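PDB 5FFJ: endonuclease and methylase LlaGI from Lactococcus lactis, which probably recognises specific DNA sequences, methylates them and, in the full-length enzyme, cuts DNA by coupling a helicase-like ATPase to a nuclease. Local coordinates for residues 706-711 / 1009-1014; 961-966 / 997-1002. All blocks are in the same frame, centred on the assembly; numbering follows the deposited sequence.

Overall arrangement
Both contacts belong to the region of the mixed nine-stranded sheet of the probable methyltransferase part. From the N terminus, the chain first passes the parallel sheet of the helicase-like ATPase and then a group of helices. At 706-711 it enters helix 707-725. Interaction 1 closes a long loop from there to 1009-1014. Interaction 2 lies wholly within that loop. It joins 961-966 to 997-1002 and closes a short excursion containing strands 977-984 and 991-996. The contact centres are about 17 Å apart. Ile-1009 connects them by packing on Leu-1001 and Ile-997. Interaction 1 joins helix 707-725 to the end of helix 1003-1012; interaction 2 joins the end of helix 959-964 to the loop leading into helix 1003-1012.

Interaction 1: 706-711 / 1009-1014; sequences PIEVVD and ILRDKE
The Arg-1011 guanidinium receives the Glu-708 carboxylate at its edge. OE2 of Glu-708 lies near the guanidinium plane and forms a salt bridge with NH2 of Arg-1011. The carboxylate plane is turned 65° from the guanidinium plane, so the two groups do not meet as a flat, two-bonded pair. NH1 of Arg-1011 pairs with Asp-1008.

The bridge joins the first turn of helix 707-725 to the last turn of helix 1003-1012. Glu-708 and Arg-1011 run side by side. CG of Glu-708 lies 3.8 Å from CD of Arg-1011. A bend in the Glu-708 chain at chi2 (86°) turns the carboxylate toward NH2. Closer to the backbones, CB of Leu-1010 sits 3.5 Å from O of Glu-708. CD2 of Leu-1010 meets CG2 of Val-709 at 3.6 Å, and Val-709 also packs on Ile-968. Asp-711 faces Arg-749 of helix 745-760 with its carboxylate.

An alanine in place of Glu-708 would probably leave NH2 of Arg-1011 without this acidic mate and uncover the arginine methylenes. The Glu-708 carboxylate probably interacts favourably with the start of helix 707-725, and Glu-708 and Asp-1008 probably balance the arginine charge. The contact thus combines a polar outer bridge with an apolar inner layer.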
ATOM      1  N   PRO A 706      -9.460  11.433  10.455  1.00 75.68           N
ATOM      2  CA  PRO A 706     -10.586  11.483  11.396  1.00 79.76           C
ATOM      3  C   PRO A 706     -11.131  12.893  11.625  1.00 79.88           C
ATOM      4  O   PRO A 706     -10.364  13.826  11.865  1.00 73.14           O
ATOM      5  CB  PRO A 706      -9.985  10.921  12.688  1.00 59.72           C
ATOM      6  CG  PRO A 706      -8.930   9.989  12.222  1.00 71.58           C
ATOM      7  CD  PRO A 706      -8.358  10.597  10.971  1.00 70.65           C
ATOM      8  N   ILE A 707     -12.452  13.030  11.551  1.00 85.20           N
ATOM      9  CA  ILE A 707     -13.121  14.316  11.729  1.00 89.37           C
ATOM     10  C   ILE A 707     -12.892  14.896  13.125  1.00 78.57           C
ATOM     11  O   ILE A 707     -12.796  16.112  13.289  1.00 67.35           O
ATOM     12  CB  ILE A 707     -14.639  14.175  11.474  1.00 92.10           C
ATOM     13  CG1 ILE A 707     -14.902  13.966   9.982  1.00 97.57           C
ATOM     14  CG2 ILE A 707     -15.399  15.410  11.953  1.00 86.34           C
ATOM     15  CD1 ILE A 707     -16.116  13.111   9.685  1.00109.40           C
ATOM     16  N   GLU A 708     -12.819  14.028  14.129  1.00 72.99           N
ATOM     17  CA  GLU A 708     -12.594  14.472  15.501  1.00 72.14           C
ATOM     18  C   GLU A 708     -11.224  15.134  15.634  1.00 76.31           C
ATOM     19  O   GLU A 708     -11.017  15.985  16.499  1.00 71.90           O
ATOM     20  CB  GLU A 708     -12.705  13.302  16.483  1.00 72.51           C
ATOM     21  CG  GLU A 708     -14.034  12.557  16.444  1.00 73.99           C
ATOM     22  CD  GLU A 708     -14.074  11.471  15.384  1.00 76.32           C
ATOM     23  OE1 GLU A 708     -13.274  11.537  14.427  1.00 67.95           O
ATOM     24  OE2 GLU A 708     -14.906  10.548  15.511  1.00 82.46           O
ATOM     25  N   VAL A 709     -10.292  14.732  14.774  1.00 78.60           N
ATOM     26  CA  VAL A 709      -8.949  15.302  14.762  1.00 78.73           C
ATOM     27  C   VAL A 709      -8.941  16.642  14.030  1.00 67.33           C
ATOM     28  O   VAL A 709      -8.431  17.639  14.543  1.00 64.70           O
ATOM     29  CB  VAL A 709      -7.946  14.344  14.085  1.00 87.88           C
ATOM     30  CG1 VAL A 709      -6.603  15.033  13.838  1.00 79.00           C
ATOM     31  CG2 VAL A 709      -7.762  13.090  14.925  1.00 79.23           C
ATOM     32  N   VAL A 710      -9.496  16.640  12.822  1.00 75.40           N
ATOM     33  CA  VAL A 710      -9.541  17.825  11.971  1.00 71.97           C
ATOM     34  C   VAL A 710     -10.219  18.984  12.697  1.00 72.05           C
ATOM     35  O   VAL A 710      -9.703  20.101  12.712  1.00 73.24           O
ATOM     36  CB  VAL A 710     -10.283  17.529  10.645  1.00 70.99           C
ATOM     37  CG1 VAL A 710     -10.404  18.787   9.785  1.00 71.01           C
ATOM     38  CG2 VAL A 710      -9.572  16.428   9.866  1.00 78.50           C
ATOM     39  N   ASP A 711     -11.368  18.707  13.304  1.00 74.01           N
ATOM     40  CA  ASP A 711     -12.113  19.718  14.043  1.00 82.26           C
ATOM     41  C   ASP A 711     -11.305  20.261  15.216  1.00 74.95           C
ATOM     42  O   ASP A 711     -11.411  21.439  15.557  1.00 80.22           O
ATOM     43  CB  ASP A 711     -13.438  19.143  14.557  1.00 74.60           C
ATOM     44  CG  ASP A 711     -14.531  19.157  13.504  1.00 86.72           C
ATOM     45  OD1 ASP A 711     -14.206  19.206  12.300  1.00 82.60           O
ATOM     46  OD2 ASP A 711     -15.720  19.116  13.885  1.00 93.22           O
ATOM     47  N   ILE A1009     -12.227  11.810  23.407  1.00 87.19           N
ATOM     48  CA  ILE A1009     -11.632  12.975  24.053  1.00 82.98           C
ATOM     49  C   ILE A1009     -11.559  14.160  23.091  1.00 85.00           C
ATOM     50  O   ILE A1009     -11.612  15.315  23.513  1.00 91.04           O
ATOM     51  CB  ILE A1009     -10.218  12.657  24.580  1.00 72.82           C
ATOM     52  CG1 ILE A1009     -10.289  11.549  25.634  1.00 75.37           C
ATOM     53  CG2 ILE A1009      -9.569  13.904  25.178  1.00 72.97           C
ATOM     54  CD1 ILE A1009      -8.941  11.021  26.068  1.00 68.58           C
ATOM     55  N   LEU A1010     -11.437  13.867  21.800  1.00 77.80           N
ATOM     56  CA  LEU A1010     -11.331  14.906  20.778  1.00 88.38           C
ATOM     57  C   LEU A1010     -12.696  15.492  20.434  1.00 92.97           C
ATOM     58  O   LEU A1010     -12.806  16.661  20.058  1.00 82.89           O
ATOM     59  CB  LEU A1010     -10.661  14.349  19.521  1.00 85.80           C
ATOM     60  CG  LEU A1010      -9.142  14.511  19.409  1.00 70.73           C
ATOM     61  CD1 LEU A1010      -8.453  14.320  20.753  1.00 68.71           C
ATOM     62  CD2 LEU A1010      -8.586  13.526  18.387  1.00 67.93           C
ATOM     63  N   ARG A1011     -13.734  14.671  20.547  1.00 92.95           N
ATOM     64  CA  ARG A1011     -15.102  15.155  20.440  1.00 91.47           C
ATOM     65  C   ARG A1011     -15.481  15.908  21.716  1.00 93.91           C
ATOM     66  O   ARG A1011     -16.170  16.930  21.670  1.00 90.53           O
ATOM     67  CB  ARG A1011     -16.069  13.990  20.199  1.00 84.14           C
ATOM     68  CG  ARG A1011     -16.752  14.000  18.828  1.00 61.56           C
ATOM     69  CD  ARG A1011     -17.251  12.614  18.391  1.00 81.13           C
ATOM     70  NE  ARG A1011     -16.838  11.540  19.299  1.00 93.79           N
ATOM     71  CZ  ARG A1011     -16.245  10.403  18.931  1.00 91.06           C
ATOM     72  NH1 ARG A1011     -15.914   9.510  19.854  1.00 80.46           N
ATOM     73  NH2 ARG A1011     -15.982  10.141  17.655  1.00 88.66           N
ATOM     74  N   ASP A1012     -15.013  15.396  22.853  1.00 93.01           N
ATOM     75  CA  ASP A1012     -15.307  15.973  24.165  1.00 91.99           C
ATOM     76  C   ASP A1012     -14.608  17.325  24.319  1.00 83.34           C
ATOM     77  O   ASP A1012     -15.249  18.338  24.611  1.00112.57           O
ATOM     78  CB  ASP A1012     -14.878  14.996  25.269  1.00 91.09           C
ATOM     79  CG  ASP A1012     -15.131  15.528  26.666  1.00106.42           C
ATOM     80  OD1 ASP A1012     -15.956  16.453  26.821  1.00126.45           O
ATOM     81  OD2 ASP A1012     -14.510  15.005  27.618  1.00100.23           O
ATOM     82  N   LYS A1013     -13.293  17.329  24.113  1.00 96.50           N
ATOM     83  CA  LYS A1013     -12.503  18.559  24.118  1.00 92.67           C
ATOM     84  C   LYS A1013     -12.218  18.973  22.683  1.00 94.89           C
ATOM     85  O   LYS A1013     -11.428  18.336  21.984  1.00102.23           O
ATOM     86  CB  LYS A1013     -11.191  18.377  24.888  1.00 95.42           C
ATOM     87  CG  LYS A1013     -11.296  17.462  26.094  1.00 99.09           C
ATOM     88  CD  LYS A1013     -10.548  18.016  27.289  1.00 94.11           C
ATOM     89  CE  LYS A1013     -10.881  17.226  28.538  1.00 86.41           C
ATOM     90  NZ  LYS A1013     -10.042  17.634  29.691  1.00 89.78           N
ATOM     91  N   GLU A1014     -12.866  20.048  22.252  1.00 88.05           N
ATOM     92  CA  GLU A1014     -12.779  20.491  20.869  1.00 83.85           C
ATOM     93  C   GLU A1014     -11.538  21.343  20.636  1.00 79.87           C
ATOM     94  O   GLU A1014     -11.153  21.581  19.495  1.00 81.68           O
ATOM     95  CB  GLU A1014     -14.040  21.276  20.485  1.00102.21           C
ATOM     96  CG  GLU A1014     -15.325  20.463  20.573  1.00102.76           C
ATOM     97  CD  GLU A1014     -16.438  21.197  21.297  1.00113.32           C
ATOM     98  OE1 GLU A1014     -16.817  20.757  22.405  1.00101.87           O
ATOM     99  OE2 GLU A1014     -16.935  22.209  20.761  1.00111.46           O
TER

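Interaction 2: 961-966 / 997-1002; sequences SRKEGG and IGDYLT
O of Lys-963 is gripped by two groups from the facing loop. N of Tyr-1000 donates a hydrogen bond to it at 2.7 Å, nearly straight at 171°, and CA of Asp-999 adds a CA-H...O contact at 3.3 Å. This is the C-terminal end of helix 959-964 held by the loop between strand 991-996, in the Rossmann-like methyltransferase sheet, and helix 1003-1012. Gly-965, with positive phi, ends the helix. Ser-961, in the same helix, packs on a cytosine base of the bound DNA.

A second backbone bond follows, from N of Gly-966 to O of Leu-1001, at 2.9 Å and in the carbonyl plane. The two backbones come so close here that a CB on Gly-965 or Gly-966 would run into the loop. Lys-1006 also bonds to O of Glu-964 and of Gly-966.

The Tyr-1000 side chain has CG anti to its carbonyl carbon (chi1 -63°), and the ring reaches back across the helix end. CA of Lys-963 lies over one ring face, 4.1 Å from the centroid, in a CH-pi contact. CB of Arg-962 approaches CE1 of Tyr-1000 at 3.8 Å. Lys-963 and Asp-999 lie alongside each other, but their charged ends turn to Glu-959 and Arg-951 respectively. Beyond the CH-pi contact, CG of Lys-963 lies 3.5 Å from OH of Tyr-1000.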
ATOM      1  N   SER A 961       3.522  -1.930  23.285  1.00 52.51           N
ATOM      2  CA  SER A 961       2.449  -1.913  22.298  1.00 54.35           C
ATOM      3  C   SER A 961       1.104  -1.674  22.975  1.00 47.84           C
ATOM      4  O   SER A 961       0.280  -0.901  22.486  1.00 44.12           O
ATOM      5  CB  SER A 961       2.415  -3.223  21.510  1.00 53.19           C
ATOM      6  OG  SER A 961       1.400  -3.197  20.523  1.00 55.43           O
ATOM      7  N   ARG A 962       0.894  -2.335  24.108  1.00 45.04           N
ATOM      8  CA  ARG A 962      -0.361  -2.211  24.840  1.00 56.16           C
ATOM      9  C   ARG A 962      -0.514  -0.801  25.405  1.00 54.04           C
ATOM     10  O   ARG A 962      -1.610  -0.242  25.403  1.00 67.90           O
ATOM     11  CB  ARG A 962      -0.436  -3.249  25.966  1.00 60.48           C
ATOM     12  CG  ARG A 962      -0.343  -4.697  25.485  1.00 50.47           C
ATOM     13  CD  ARG A 962      -0.712  -5.688  26.577  1.00 40.91           C
ATOM     14  NE  ARG A 962       0.209  -5.644  27.713  1.00 70.61           N
ATOM     15  CZ  ARG A 962       1.339  -6.343  27.799  1.00 64.05           C
ATOM     16  NH1 ARG A 962       1.714  -7.147  26.810  1.00 64.06           N
ATOM     17  NH2 ARG A 962       2.102  -6.233  28.878  1.00 61.68           N
ATOM     18  N   LYS A 963       0.589  -0.226  25.877  1.00 57.69           N
ATOM     19  CA  LYS A 963       0.569   1.126  26.429  1.00 50.61           C
ATOM     20  C   LYS A 963       0.249   2.160  25.352  1.00 57.55           C
ATOM     21  O   LYS A 963      -0.495   3.110  25.598  1.00 78.84           O
ATOM     22  CB  LYS A 963       1.908   1.467  27.091  1.00 56.72           C
ATOM     23  CG  LYS A 963       2.211   0.670  28.351  1.00 58.22           C
ATOM     24  CD  LYS A 963       3.133   1.435  29.288  1.00 57.43           C
ATOM     25  CE  LYS A 963       3.890   0.499  30.218  1.00 78.48           C
ATOM     26  NZ  LYS A 963       4.983  -0.228  29.512  1.00 85.90           N
ATOM     27  N   GLU A 964       0.811   1.976  24.160  1.00 49.11           N
ATOM     28  CA  GLU A 964       0.570   2.892  23.049  1.00 59.39           C
ATOM     29  C   GLU A 964      -0.916   2.946  22.710  1.00 58.53           C
ATOM     30  O   GLU A 964      -1.539   4.006  22.772  1.00 81.88           O
ATOM     31  CB  GLU A 964       1.377   2.475  21.820  1.00 55.16           C
ATOM     32  CG  GLU A 964       2.868   2.745  21.946  1.00 57.28           C
ATOM     33  CD  GLU A 964       3.192   4.223  21.995  1.00 65.47           C
ATOM     34  OE1 GLU A 964       2.750   4.963  21.088  1.00 65.95           O
ATOM     35  OE2 GLU A 964       3.885   4.645  22.945  1.00 64.26           O
ATOM     36  N   GLY A 965      -1.475   1.797  22.351  1.00 53.44           N
ATOM     37  CA  GLY A 965      -2.908   1.674  22.158  1.00 62.51           C
ATOM     38  C   GLY A 965      -3.386   1.984  20.753  1.00 64.20           C
ATOM     39  O   GLY A 965      -2.707   1.688  19.771  1.00 60.12           O
ATOM     40  N   GLY A 966      -4.567   2.591  20.672  1.00 59.39           N
ATOM     41  CA  GLY A 966      -5.242   2.827  19.409  1.00 50.01           C
ATOM     42  C   GLY A 966      -4.457   3.642  18.400  1.00 51.41           C
ATOM     43  O   GLY A 966      -3.731   4.571  18.755  1.00 60.26           O
ATOM     44  N   ILE A 997      -1.632  11.791  25.965  1.00 62.95           N
ATOM     45  CA  ILE A 997      -3.043  11.416  26.002  1.00 63.60           C
ATOM     46  C   ILE A 997      -3.300  10.273  26.983  1.00 62.31           C
ATOM     47  O   ILE A 997      -4.446  10.014  27.353  1.00 64.15           O
ATOM     48  CB  ILE A 997      -3.556  11.005  24.602  1.00 70.71           C
ATOM     49  CG1 ILE A 997      -5.085  11.083  24.548  1.00 58.12           C
ATOM     50  CG2 ILE A 997      -3.068   9.603  24.233  1.00 68.83           C
ATOM     51  CD1 ILE A 997      -5.649  11.031  23.138  1.00 56.08           C
ATOM     52  N   GLY A 998      -2.232   9.592  27.388  1.00 70.72           N
ATOM     53  CA  GLY A 998      -2.314   8.528  28.373  1.00 64.40           C
ATOM     54  C   GLY A 998      -2.135   7.150  27.773  1.00 56.60           C
ATOM     55  O   GLY A 998      -2.352   6.944  26.577  1.00 59.82           O
ATOM     56  N   ASP A 999      -1.742   6.200  28.613  1.00 62.26           N
ATOM     57  CA  ASP A 999      -1.527   4.834  28.163  1.00 54.93           C
ATOM     58  C   ASP A 999      -2.860   4.129  27.878  1.00 60.95           C
ATOM     59  O   ASP A 999      -3.914   4.549  28.358  1.00 73.34           O
ATOM     60  CB  ASP A 999      -0.722   4.039  29.207  1.00 54.05           C
ATOM     61  CG  ASP A 999       0.653   4.640  29.485  1.00 69.84           C
ATOM     62  OD1 ASP A 999       1.212   5.314  28.595  1.00 71.60           O
ATOM     63  OD2 ASP A 999       1.178   4.422  30.599  1.00 64.35           O
ATOM     64  N   TYR A1000      -2.792   3.101  27.032  1.00 66.88           N
ATOM     65  CA  TYR A1000      -3.815   2.050  26.905  1.00 67.19           C
ATOM     66  C   TYR A1000      -5.143   2.458  26.263  1.00 71.41           C
ATOM     67  O   TYR A1000      -6.032   1.621  26.111  1.00 72.55           O
ATOM     68  CB  TYR A1000      -4.120   1.438  28.280  1.00 69.06           C
ATOM     69  CG  TYR A1000      -2.941   0.734  28.918  1.00 65.05           C
ATOM     70  CD1 TYR A1000      -2.426  -0.433  28.370  1.00 66.85           C
ATOM     71  CD2 TYR A1000      -2.349   1.232  30.069  1.00 59.10           C
ATOM     72  CE1 TYR A1000      -1.350  -1.081  28.947  1.00 61.31           C
ATOM     73  CE2 TYR A1000      -1.271   0.589  30.655  1.00 62.01           C
ATOM     74  CZ  TYR A1000      -0.777  -0.569  30.089  1.00 63.93           C
ATOM     75  OH  TYR A1000       0.297  -1.220  30.662  1.00 77.62           O
ATOM     76  N   LEU A1001      -5.287   3.717  25.864  1.00 60.49           N
ATOM     77  CA  LEU A1001      -6.561   4.175  25.320  1.00 55.29           C
ATOM     78  C   LEU A1001      -6.841   3.573  23.946  1.00 70.24           C
ATOM     79  O   LEU A1001      -5.945   3.465  23.107  1.00 69.12           O
ATOM     80  CB  LEU A1001      -6.588   5.700  25.232  1.00 70.16           C
ATOM     81  CG  LEU A1001      -6.528   6.442  26.569  1.00 62.49           C
ATOM     82  CD1 LEU A1001      -6.471   7.943  26.325  1.00 78.90           C
ATOM     83  CD2 LEU A1001      -7.721   6.075  27.449  1.00 78.82           C
ATOM     84  N   THR A1002      -8.091   3.169  23.730  1.00 75.92           N
ATOM     85  CA  THR A1002      -8.519   2.656  22.434  1.00 69.81           C
ATOM     86  C   THR A1002      -8.531   3.775  21.401  1.00 60.77           C
ATOM     87  O   THR A1002      -8.431   4.951  21.747  1.00 67.58           O
ATOM     88  CB  THR A1002      -9.928   2.014  22.497  1.00 78.95           C
ATOM     89  OG1 THR A1002     -10.911   3.016  22.783  1.00 80.30           O
ATOM     90  CG2 THR A1002      -9.988   0.922  23.559  1.00 65.38           C
TER